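Local coordinates for protein transcriptional regulator, MarR family (Methanosarcina mazei, PDB 3S2W) that probably binds DNA and regulates transcription, as a winged helix-turn-helix protein of the MarR family, at residues E91-R96 with T111-K116. Residues are numbered along the deposited sequence; the frame is centred on the assembly and turned at random.
Sequences EGYVFR and TEKGKK
T111 OG1 donates a hydrogen bond to G92 O at 2.8 Å, with the donor tilted 31° out of the carbonyl plane. T111 N donates to Y93 O at 3.1 Å. T111 CG2 lies 3.8 Å from F95 CD2, at the edge of the ring. K113 CG sits anti to the backbone N (chi1 -160°), which puts it 3.7 Å from Y93 CE1. The extended chain beyond passes G92 O and takes NZ to E91 O for a weak bond at 3.4 Å. G114 packs close to the turn, its CA 3.6 Å from Y93 O. G114 N lies at the edge of the Y93 ring, and E91 O sits over one face.

T111 is the N-cap of helix 112-133. Its OG1 also accepts from G114 N at 3.2 Å, so one hydroxyl ties the helix start to G92. G92 closes helix 78-90 in a Schellman motif with positive phi. Y93 OH is held by Y46 O, and G114 O takes the hydroxyl of Y60.

The contact brings together the two junctions that flank the wing: helix 78-90 into strand 94-98, and strand 106-110 into helix 112-133. F95 pairs with F109 on the adjacent antiparallel strand, while V94 packs on L88 and V89 of helix 78-90.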
loop_
_atom_site.group_PDB
_atom_site.type_symbol
_atom_site.label_atom_id
_atom_site.label_comp_id
_atom_site.label_asym_id
_atom_site.label_seq_id
_atom_site.Cartn_x
_atom_site.Cartn_y
_atom_site.Cartn_z
ATOM N N GLU A 91 -2.842 24.291 -2.607
ATOM C CA GLU A 91 -3.610 24.354 -1.373
ATOM C C GLU A 91 -2.909 25.246 -0.359
ATOM O O GLU A 91 -3.457 25.563 0.679
ATOM C CB GLU A 91 -3.828 22.936 -0.823
ATOM C CG GLU A 91 -4.747 22.072 -1.727
ATOM C CD GLU A 91 -4.309 20.607 -1.877
ATOM O OE1 GLU A 91 -4.670 19.987 -2.907
ATOM O OE2 GLU A 91 -3.624 20.070 -0.976
ATOM N N GLY A 92 -1.671 25.633 -0.670
ATOM C CA GLY A 92 -0.906 26.559 0.150
ATOM C C GLY A 92 -0.200 25.934 1.339
ATOM O O GLY A 92 0.049 26.609 2.336
ATOM N N TYR A 93 0.134 24.650 1.230
ATOM C CA TYR A 93 0.782 23.931 2.320
ATOM C C TYR A 93 2.276 23.806 2.130
ATOM O O TYR A 93 3.005 23.535 3.077
ATOM C CB TYR A 93 0.200 22.536 2.469
ATOM C CG TYR A 93 -1.198 22.538 2.991
ATOM C CD1 TYR A 93 -1.530 23.279 4.109
ATOM C CD2 TYR A 93 -2.195 21.812 2.357
ATOM C CE1 TYR A 93 -2.801 23.281 4.584
ATOM C CE2 TYR A 93 -3.466 21.811 2.825
ATOM C CZ TYR A 93 -3.768 22.543 3.940
ATOM O OH TYR A 93 -5.039 22.552 4.421
ATOM N N VAL A 94 2.738 23.965 0.899
ATOM C CA VAL A 94 4.173 23.913 0.668
ATOM C C VAL A 94 4.545 24.852 -0.425
ATOM O O VAL A 94 3.701 25.225 -1.231
ATOM C CB VAL A 94 4.651 22.536 0.222
ATOM C CG1 VAL A 94 4.249 21.502 1.230
ATOM C CG2 VAL A 94 4.133 22.220 -1.190
ATOM N N PHE A 95 5.821 25.207 -0.469
ATOM C CA PHE A 95 6.326 25.980 -1.591
ATOM C C PHE A 95 7.586 25.341 -2.096
ATOM O O PHE A 95 8.187 24.514 -1.403
ATOM C CB PHE A 95 6.511 27.470 -1.251
ATOM C CG PHE A 95 7.664 27.762 -0.318
ATOM C CD1 PHE A 95 8.941 28.003 -0.817
ATOM C CD2 PHE A 95 7.464 27.830 1.053
ATOM C CE1 PHE A 95 9.988 28.278 0.033
ATOM C CE2 PHE A 95 8.524 28.117 1.914
ATOM C CZ PHE A 95 9.781 28.343 1.405
ATOM N N ARG A 96 7.933 25.692 -3.330
ATOM C CA ARG A 96 9.102 25.166 -4.026
ATOM C C ARG A 96 10.167 26.248 -4.118
ATOM O O ARG A 96 9.863 27.426 -4.291
ATOM C CB ARG A 96 8.741 24.797 -5.458
ATOM C CG ARG A 96 8.106 23.455 -5.690
ATOM C CD ARG A 96 7.314 23.551 -7.015
ATOM N NE ARG A 96 6.940 22.261 -7.574
ATOM C CZ ARG A 96 5.770 22.017 -8.153
ATOM N NH1 ARG A 96 4.862 22.992 -8.239
ATOM N NH2 ARG A 96 5.501 20.798 -8.649
ATOM N N THR A 111 5.021 25.613 4.208
ATOM C CA THR A 111 4.637 26.981 4.539
ATOM C C THR A 111 4.146 27.031 5.989
ATOM O O THR A 111 4.053 26.000 6.661
ATOM C CB THR A 111 3.489 27.457 3.665
ATOM O OG1 THR A 111 2.363 26.607 3.895
ATOM C CG2 THR A 111 3.874 27.400 2.185
ATOM N N GLU A 112 3.812 28.219 6.478
ATOM C CA GLU A 112 3.282 28.305 7.837
ATOM C C GLU A 112 1.981 27.526 7.960
ATOM O O GLU A 112 1.818 26.735 8.887
ATOM C CB GLU A 112 3.129 29.759 8.309
ATOM C CG GLU A 112 4.345 30.244 9.097
ATOM C CD GLU A 112 4.620 29.389 10.342
ATOM O OE1 GLU A 112 3.696 29.227 11.166
ATOM O OE2 GLU A 112 5.753 28.875 10.493
ATOM N N LYS A 113 1.064 27.741 7.016
ATOM C CA LYS A 113 -0.157 26.935 6.928
ATOM C C LYS A 113 0.148 25.425 7.037
ATOM O O LYS A 113 -0.479 24.713 7.806
ATOM C CB LYS A 113 -0.896 27.238 5.621
ATOM C CG LYS A 113 -2.368 26.856 5.606
ATOM C CD LYS A 113 -2.993 27.127 4.230
ATOM C CE LYS A 113 -4.519 27.132 4.277
ATOM N NZ LYS A 113 -5.125 27.475 2.956
ATOM N N GLY A 114 1.126 24.939 6.280
ATOM C CA GLY A 114 1.531 23.551 6.398
ATOM C C GLY A 114 2.132 23.161 7.751
ATOM O O GLY A 114 1.949 22.030 8.216
ATOM N N LYS A 115 2.860 24.075 8.390
ATOM C CA LYS A 115 3.479 23.726 9.664
ATOM C C LYS A 115 2.400 23.599 10.722
ATOM O O LYS A 115 2.406 22.655 11.516
ATOM C CB LYS A 115 4.580 24.707 10.087
ATOM C CG LYS A 115 5.873 24.552 9.306
ATOM C CD LYS A 115 6.822 25.735 9.502
ATOM C CE LYS A 115 7.704 25.570 10.736
ATOM N NZ LYS A 115 8.653 26.714 10.925
ATOM N N LYS A 116 1.450 24.526 10.710
ATOM C CA LYS A 116 0.365 24.487 11.678
ATOM C C LYS A 116 -0.584 23.296 11.497
ATOM O O LYS A 116 -1.417 23.025 12.361
ATOM C CB LYS A 116 -0.392 25.815 11.713
ATOM C CG LYS A 116 0.447 26.950 12.314
ATOM C CD LYS A 116 -0.399 27.954 13.089
ATOM C CE LYS A 116 0.464 28.806 14.020
ATOM N NZ LYS A 116 -0.379 29.729 14.838
#